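Local coordinates for thrombospondin related anonymous protein (Plasmodium falciparum, PDB 4F1J) that probably serves parasite adhesion to host cells, here through its von Willebrand factor A domain, which carries magnesium at a metal-ion-dependent adhesion site, at residues Y11-C16 with S95-Q100; I146-I151 with A158-L163; H23-H28 with N86-R91. All blocks are in the same frame, centred on the assembly; numbering follows the deposited sequence.

Interaction 1 (Y11-C16 with S95-Q100); sequences YLLMDC and SDALLQ. With MG (magnesium ion), chain H; EDO (1,2-ethanediol), chain J.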
# COMPACT_ATOMS: atom_id res chain seq x y z
N TYR A 11 -0.74 -5.71 -2.99
CA TYR A 11 -1.21 -4.56 -3.73
C TYR A 11 -0.80 -3.29 -2.98
O TYR A 11 -1.45 -2.85 -1.99
CB TYR A 11 -2.74 -4.56 -3.93
CG TYR A 11 -3.29 -5.82 -4.54
CD1 TYR A 11 -3.55 -6.94 -3.76
CD2 TYR A 11 -3.50 -5.91 -5.89
CE1 TYR A 11 -4.02 -8.12 -4.34
CE2 TYR A 11 -3.99 -7.07 -6.46
CZ TYR A 11 -4.26 -8.17 -5.68
OH TYR A 11 -4.71 -9.33 -6.30
N LEU A 12 0.28 -2.70 -3.47
CA LEU A 12 0.80 -1.45 -2.93
C LEU A 12 0.03 -0.25 -3.53
O LEU A 12 0.06 -0.03 -4.75
CB LEU A 12 2.31 -1.34 -3.20
CG LEU A 12 2.97 -0.04 -2.75
CD1 LEU A 12 2.86 0.17 -1.24
CD2 LEU A 12 4.46 -0.04 -3.24
N LEU A 13 -0.66 0.53 -2.68
CA LEU A 13 -1.44 1.68 -3.14
C LEU A 13 -0.77 2.90 -2.54
O LEU A 13 -0.80 3.10 -1.32
CB LEU A 13 -2.92 1.61 -2.68
CG LEU A 13 -3.67 0.29 -2.83
CD1 LEU A 13 -5.16 0.46 -2.59
CD2 LEU A 13 -3.43 -0.45 -4.12
N MET A 14 -0.16 3.71 -3.41
CA MET A 14 0.71 4.80 -2.95
C MET A 14 0.06 6.15 -3.23
O MET A 14 -0.08 6.55 -4.37
CB MET A 14 2.06 4.68 -3.64
CG MET A 14 3.05 5.72 -3.24
SD MET A 14 4.62 5.41 -4.06
CE MET A 14 5.70 6.59 -3.21
N ASP A 15 -0.38 6.81 -2.16
CA ASP A 15 -0.95 8.15 -2.20
C ASP A 15 0.07 9.09 -2.83
O ASP A 15 1.23 9.11 -2.41
CB ASP A 15 -1.26 8.51 -0.75
CG ASP A 15 -1.81 9.92 -0.54
OD1 ASP A 15 -1.52 10.87 -1.30
OD2 ASP A 15 -2.48 10.05 0.51
N CYS A 16 -0.34 9.84 -3.86
CA CYS A 16 0.56 10.82 -4.52
C CYS A 16 -0.05 12.23 -4.53
O CYS A 16 0.27 13.07 -5.38
CB CYS A 16 0.93 10.36 -5.94
SG CYS A 16 -0.45 10.19 -7.08
N SER A 95 -10.73 5.36 -2.66
CA SER A 95 -11.76 4.40 -3.07
C SER A 95 -11.52 3.90 -4.51
O SER A 95 -11.71 2.72 -4.76
CB SER A 95 -13.16 4.98 -2.86
OG SER A 95 -13.39 6.12 -3.69
N ASP A 96 -11.03 4.75 -5.40
CA ASP A 96 -10.66 4.32 -6.76
C ASP A 96 -9.47 3.34 -6.76
O ASP A 96 -9.45 2.37 -7.53
CB ASP A 96 -10.34 5.51 -7.67
CG ASP A 96 -10.26 5.11 -9.13
OD1 ASP A 96 -11.19 4.42 -9.60
OD2 ASP A 96 -9.28 5.46 -9.81
N ALA A 97 -8.47 3.62 -5.93
CA ALA A 97 -7.34 2.71 -5.76
C ALA A 97 -7.79 1.32 -5.28
O ALA A 97 -7.32 0.29 -5.77
CB ALA A 97 -6.38 3.30 -4.75
N LEU A 98 -8.64 1.30 -4.27
CA LEU A 98 -9.19 0.03 -3.72
C LEU A 98 -10.07 -0.67 -4.77
O LEU A 98 -10.06 -1.91 -4.89
CB LEU A 98 -9.98 0.31 -2.45
CG LEU A 98 -9.19 0.78 -1.22
CD1 LEU A 98 -10.18 1.31 -0.15
CD2 LEU A 98 -8.29 -0.35 -0.68
N LEU A 99 -10.84 0.11 -5.52
CA LEU A 99 -11.63 -0.42 -6.63
C LEU A 99 -10.77 -1.19 -7.65
O LEU A 99 -11.16 -2.24 -8.15
CB LEU A 99 -12.40 0.70 -7.33
CG LEU A 99 -13.19 0.31 -8.60
CD1 LEU A 99 -14.19 -0.80 -8.33
CD2 LEU A 99 -13.87 1.56 -9.11
N GLN A 100 -9.57 -0.70 -7.94
CA GLN A 100 -8.70 -1.38 -8.92
C GLN A 100 -8.29 -2.74 -8.40
O GLN A 100 -8.20 -3.71 -9.17
CB GLN A 100 -7.47 -0.56 -9.25
CG GLN A 100 -7.79 0.83 -9.84
CD GLN A 100 -8.90 0.83 -10.86
OE1 GLN A 100 -8.83 0.12 -11.88
NE2 GLN A 100 -9.97 1.57 -10.58
MG MG H . -15.14 6.16 -4.94
C1 EDO J . 2.16 9.12 1.37
O1 EDO J . 1.17 9.92 0.71
C2 EDO J . 3.29 8.80 0.40
O2 EDO J . 2.87 8.01 -0.70
O HOH W 1 -13.86 7.50 -6.05
O HOH W 2 -14.51 4.57 -5.99
O HOH W 3 -16.67 6.32 -6.35
O HOH W 4 -15.63 7.80 -3.88
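This is a small, buried, purely apolar strand-on-helix contact in the core of the von Willebrand factor A domain, where Leu13 of strand 8-15 meets Ala97 and Leu98 of helix 94-106. One methyl does all the touching from the strand: Leu13 CD1 lies 3.8 Å from Ala97 CB and equally 3.8 Å from Leu98 CD2. Leu13 has its CG beside the backbone N (chi1 -45°), and the chain beyond then carries CD1 out toward the helix. Ala97 points its methyl toward the strand, and so small a residue lets the backbones come close, with the CA atoms of Leu13 and Ala97 6.5 Å apart. Leu98 starts in the other direction, yet its CD2 comes back to the strand, and the two leucines cross at about a right angle.

Beyond the contact the segments turn polar. Ser95 OG binds a magnesium ion that four waters and Asp131 OD2 also coordinate. On the strand, both hydroxyls of a 1,2-ethanediol, probably from the crystallisation liquor, donate to Asp15 O. Asp15, which with Ser17 and Ser19 fits the DxSxS motif of the adhesion site, bonds through OD1 to Ser17 OG and through OD2 to Thr122 OG1 and Asp123 N. Since the touching surface offers only methyl groups, helix 94-106 is held against the strand here by dispersion and exclusion of water, without directional bonds.

Interaction 2 (I146-I151 with A158-L163); sequences IAVFGI and AFNRFL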
# COMPACT_ATOMS: atom_id res chain seq x y z
N ILE A 146 -5.98 -5.67 4.80
CA ILE A 146 -5.58 -4.30 4.46
C ILE A 146 -4.69 -3.75 5.55
O ILE A 146 -5.01 -3.85 6.73
CB ILE A 146 -6.82 -3.38 4.29
CG1 ILE A 146 -7.78 -3.96 3.20
CG2 ILE A 146 -6.36 -1.92 3.96
CD1 ILE A 146 -9.12 -3.18 3.06
N ALA A 147 -3.54 -3.19 5.16
CA ALA A 147 -2.61 -2.53 6.08
C ALA A 147 -2.44 -1.08 5.65
O ALA A 147 -2.51 -0.79 4.47
CB ALA A 147 -1.26 -3.26 6.09
N VAL A 148 -2.20 -0.20 6.62
CA VAL A 148 -2.01 1.21 6.34
C VAL A 148 -0.78 1.77 7.07
O VAL A 148 -0.60 1.59 8.28
CB VAL A 148 -3.23 2.07 6.74
CG1 VAL A 148 -2.93 3.56 6.55
CG2 VAL A 148 -4.49 1.68 5.91
N PHE A 149 0.03 2.49 6.32
CA PHE A 149 1.19 3.21 6.86
C PHE A 149 0.89 4.70 6.66
O PHE A 149 0.91 5.20 5.53
CB PHE A 149 2.45 2.79 6.10
CG PHE A 149 3.75 3.35 6.66
CD1 PHE A 149 4.22 4.59 6.23
CD2 PHE A 149 4.51 2.62 7.56
CE1 PHE A 149 5.42 5.10 6.70
CE2 PHE A 149 5.72 3.14 8.05
CZ PHE A 149 6.18 4.36 7.62
N GLY A 150 0.61 5.39 7.76
CA GLY A 150 0.24 6.80 7.73
C GLY A 150 1.43 7.69 7.94
O GLY A 150 2.33 7.38 8.73
N ILE A 151 1.43 8.83 7.26
CA ILE A 151 2.59 9.72 7.26
C ILE A 151 2.17 11.16 7.55
O ILE A 151 1.30 11.69 6.89
CB ILE A 151 3.31 9.74 5.91
CG1 ILE A 151 3.59 8.32 5.44
CG2 ILE A 151 4.60 10.53 6.03
CD1 ILE A 151 4.04 8.21 4.02
N ALA A 158 -7.85 7.18 13.80
CA ALA A 158 -9.07 6.40 14.00
C ALA A 158 -9.53 5.79 12.68
O ALA A 158 -9.81 4.58 12.60
CB ALA A 158 -10.17 7.30 14.58
N PHE A 159 -9.57 6.60 11.63
CA PHE A 159 -10.03 6.07 10.36
C PHE A 159 -9.09 5.01 9.81
O PHE A 159 -9.54 4.01 9.28
CB PHE A 159 -10.21 7.14 9.29
CG PHE A 159 -10.46 6.56 7.96
CD1 PHE A 159 -11.73 6.11 7.62
CD2 PHE A 159 -9.40 6.31 7.07
CE1 PHE A 159 -11.96 5.53 6.40
CE2 PHE A 159 -9.64 5.73 5.88
CZ PHE A 159 -10.93 5.32 5.54
N ASN A 160 -7.78 5.24 9.90
CA ASN A 160 -6.84 4.24 9.41
C ASN A 160 -7.00 2.91 10.16
O ASN A 160 -6.97 1.84 9.56
CB ASN A 160 -5.41 4.73 9.56
CG ASN A 160 -5.09 5.92 8.67
OD1 ASN A 160 -5.75 6.19 7.67
ND2 ASN A 160 -4.07 6.66 9.07
N ARG A 161 -7.16 2.98 11.48
CA ARG A 161 -7.36 1.80 12.30
C ARG A 161 -8.66 1.08 11.96
O ARG A 161 -8.64 -0.14 11.83
CB ARG A 161 -7.25 2.18 13.78
CG ARG A 161 -5.79 2.47 14.20
CD ARG A 161 -5.69 2.97 15.64
NE ARG A 161 -6.12 1.92 16.56
CZ ARG A 161 -5.31 1.13 17.27
NH1 ARG A 161 -3.99 1.29 17.28
NH2 ARG A 161 -5.84 0.20 18.03
N PHE A 162 -9.75 1.83 11.77
CA PHE A 162 -11.05 1.27 11.36
C PHE A 162 -10.87 0.52 10.02
O PHE A 162 -11.30 -0.64 9.85
CB PHE A 162 -12.13 2.36 11.14
CG PHE A 162 -12.79 2.94 12.38
CD1 PHE A 162 -13.40 2.13 13.33
CD2 PHE A 162 -12.93 4.34 12.51
CE1 PHE A 162 -14.06 2.68 14.43
CE2 PHE A 162 -13.59 4.91 13.62
CZ PHE A 162 -14.16 4.08 14.57
N LEU A 163 -10.20 1.18 9.07
CA LEU A 163 -9.96 0.61 7.73
C LEU A 163 -9.30 -0.76 7.75
O LEU A 163 -9.69 -1.65 6.97
CB LEU A 163 -9.14 1.54 6.85
CG LEU A 163 -9.13 1.18 5.36
CD1 LEU A 163 -10.51 1.36 4.81
CD2 LEU A 163 -8.11 2.06 4.63
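The contact belongs to the beta-alpha-beta unit formed by strand 145-151, helix 157-163 and strand 176-179: the helix packs back across the strand from which the chain has just come. Ile146 and Val148 on the strand meet Leu163 and Asn160 on the helix. The two short axes run nearly antiparallel, at 160°, and approach to 8.2 Å.

Val148 is the hub, and its branches divide the work. With CG1 anti to the backbone N (chi1 175°), CG2 falls beside that nitrogen, and the two methyls face different partners. Val148 CG1 touches the amide group of Asn160, 3.8 Å from CG and 4.0 Å from OD1, while Val148 CG2 lies 3.9 Å from Leu163 CD2. In both pairs the side chains cross at about a right angle. A beta-branched residue suits this place, being comfortable in a strand and offering two methyls at once. Ile146 adds a looser contact, its CD1 4.2 Å from Leu163 O and its CG2 4.4 Å from Leu163 CG. Further along the strand, Gly150 has no side chain to compete with the nearby amide of Asn160.

The other side of the strand is used as well: Ala147 and Phe149 face helix 184-200, where Phe149 packs edge-to-face with Phe191. Ile120 of the neighbouring strand 115-122 touches Ile146, Val148 and Leu163, so the patch continues into the core.

Asn160 is the one polar side chain here, and burying it has a cost that is partly repaid when ND2 bonds to Tyr176 OH on strand 176-179. The chemistry is thus divided: the helix meets strand 145-151 through van der Waals contacts, mostly between carbons, whereas the side-chain bond of Asn160 goes to the next strand of the unit.

Interaction 3 (H23-H28 with N86-R91); sequences HNWVKH and NLPYGR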
# COMPACT_ATOMS: atom_id res chain seq x y z
N HIS A 23 9.36 17.99 -2.26
CA HIS A 23 10.62 17.61 -1.60
C HIS A 23 10.45 16.32 -0.77
O HIS A 23 11.34 15.49 -0.73
CB HIS A 23 11.20 18.76 -0.76
CG HIS A 23 10.33 19.16 0.38
ND1 HIS A 23 10.43 18.57 1.61
CD2 HIS A 23 9.40 20.14 0.50
CE1 HIS A 23 9.56 19.14 2.44
NE2 HIS A 23 8.94 20.10 1.79
N ASN A 24 9.28 16.15 -0.17
CA ASN A 24 8.95 14.93 0.56
C ASN A 24 8.74 13.75 -0.36
O ASN A 24 9.15 12.63 -0.03
CB ASN A 24 7.71 15.10 1.42
CG ASN A 24 7.98 15.87 2.69
OD1 ASN A 24 9.06 15.78 3.27
ND2 ASN A 24 6.97 16.58 3.16
N TRP A 25 8.13 13.98 -1.52
CA TRP A 25 7.97 12.92 -2.52
C TRP A 25 9.32 12.35 -2.93
O TRP A 25 9.54 11.14 -3.00
CB TRP A 25 7.26 13.46 -3.75
CG TRP A 25 7.02 12.46 -4.80
CD1 TRP A 25 7.66 12.34 -5.98
CD2 TRP A 25 6.02 11.43 -4.79
NE1 TRP A 25 7.15 11.31 -6.71
CE2 TRP A 25 6.14 10.72 -5.99
CE3 TRP A 25 5.04 11.02 -3.86
CZ2 TRP A 25 5.33 9.64 -6.32
CZ3 TRP A 25 4.24 9.95 -4.19
CH2 TRP A 25 4.38 9.27 -5.40
N VAL A 26 10.25 13.26 -3.21
CA VAL A 26 11.58 12.88 -3.70
C VAL A 26 12.45 12.31 -2.59
O VAL A 26 13.10 11.25 -2.77
CB VAL A 26 12.26 14.12 -4.35
CG1 VAL A 26 13.78 13.86 -4.60
CG2 VAL A 26 11.53 14.50 -5.64
N LYS A 27 12.49 12.98 -1.44
CA LYS A 27 13.40 12.58 -0.36
C LYS A 27 12.87 11.48 0.55
O LYS A 27 13.68 10.78 1.18
CB LYS A 27 13.87 13.78 0.49
CG LYS A 27 14.71 14.79 -0.29
CD LYS A 27 15.89 14.20 -1.05
CE LYS A 27 17.16 14.11 -0.22
NZ LYS A 27 18.33 13.58 -1.04
N HIS A 28 11.55 11.28 0.59
CA HIS A 28 10.97 10.33 1.53
C HIS A 28 9.98 9.33 0.94
O HIS A 28 10.14 8.11 1.20
CB HIS A 28 10.32 11.05 2.69
CG HIS A 28 11.25 11.96 3.43
ND1 HIS A 28 12.37 11.51 4.10
CD2 HIS A 28 11.22 13.30 3.62
CE1 HIS A 28 12.99 12.54 4.65
NE2 HIS A 28 12.32 13.64 4.37
N ASN A 86 5.43 14.54 -12.94
CA ASN A 86 4.77 15.72 -12.39
C ASN A 86 4.19 15.48 -11.01
O ASN A 86 3.39 16.27 -10.53
CB ASN A 86 3.66 16.21 -13.34
CG ASN A 86 2.52 15.22 -13.50
OD1 ASN A 86 2.61 14.05 -13.10
ND2 ASN A 86 1.41 15.69 -14.10
N LEU A 87 4.61 14.40 -10.36
CA LEU A 87 4.08 14.06 -9.04
C LEU A 87 4.86 14.79 -7.97
O LEU A 87 6.02 15.10 -8.16
CB LEU A 87 4.20 12.56 -8.80
CG LEU A 87 3.39 11.70 -9.75
CD1 LEU A 87 3.74 10.20 -9.46
CD2 LEU A 87 1.89 11.99 -9.65
N PRO A 88 4.23 15.05 -6.82
CA PRO A 88 2.86 14.75 -6.44
C PRO A 88 1.87 15.86 -6.80
O PRO A 88 2.28 17.00 -7.02
CB PRO A 88 2.96 14.66 -4.92
CG PRO A 88 4.04 15.68 -4.59
CD PRO A 88 5.00 15.66 -5.71
N TYR A 89 0.60 15.51 -6.85
CA TYR A 89 -0.46 16.48 -7.09
C TYR A 89 -1.82 15.83 -6.87
O TYR A 89 -1.97 14.60 -6.96
CB TYR A 89 -0.38 17.05 -8.51
CG TYR A 89 -0.85 16.11 -9.61
CD1 TYR A 89 -2.19 15.99 -9.91
CD2 TYR A 89 0.06 15.38 -10.36
CE1 TYR A 89 -2.64 15.14 -10.92
CE2 TYR A 89 -0.36 14.52 -11.36
CZ TYR A 89 -1.73 14.42 -11.64
OH TYR A 89 -2.16 13.59 -12.65
N GLY A 90 -2.82 16.66 -6.58
CA GLY A 90 -4.20 16.21 -6.58
C GLY A 90 -4.70 15.74 -5.23
O GLY A 90 -4.03 15.92 -4.22
N ARG A 91 -5.88 15.14 -5.25
CA ARG A 91 -6.63 14.83 -4.02
C ARG A 91 -6.34 13.41 -3.53
O ARG A 91 -5.24 12.96 -3.72
CB ARG A 91 -8.13 15.14 -4.21
CG ARG A 91 -8.82 14.47 -5.36
CD ARG A 91 -10.27 14.97 -5.49
NE ARG A 91 -11.04 14.20 -6.46
CZ ARG A 91 -11.58 12.99 -6.24
NH1 ARG A 91 -11.45 12.36 -5.07
NH2 ARG A 91 -12.28 12.40 -7.20
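Apolar packing carries this contact, in which Trp25, near the start of helix 22-38 in the von Willebrand factor A fold, lies against Leu87 and Pro88 of the loop that leads to helix 94-106. The indole extends from the helix with CG anti to the backbone N (chi1 -179°). Leu87 CD1 comes to 3.6 Å from Trp25 CZ2, while Pro88 CD sits 3.7 Å from Trp25 CB and packs against the root of the ring. A large flat residue suits this place because it can serve two neighbours along its length.

Face contacts come next. Leu87 CB lies 3.6 Å above the indole plane, offset toward the rim, and Pro88 N lies over the same face. The peptide bond between Leu87 and Pro88 is cis, an option that proline makes affordable, and it lies where the loop passes over the indole face.

Polar bonds come from outside the pair. Leu87 O accepts from Arg22 NH1, fastening the loop to the helix a second time, and Arg91 NH1 forms a salt bridge with Asp127 OD2. The one polar atom of the buried indole is also satisfied: Trp25 NE1 donates to the backbone oxygen of Leu82.

Interactions 1 and 2 reach the same central sheet, through strands 8-15 and 145-151; their centres are 13 Å apart, and they do not touch. Interaction 3 is nested in the chain between the segments of interaction 1 and meets it directly: Cys16 O lies 2.9 Å from Tyr89 N, a probable hydrogen bond, and Asp15 O packs 3.6 Å from Trp25 CZ3. This junction lies near the adhesion-site magnesium, bound by Ser17, Ser19 and Asp123, with the Pro88 side chain about 8 Å from that ion. The second magnesium, on Ser95, belongs to interaction 1, and the Leu163 side chain of interaction 2 is about 9 Å from that of Ser95.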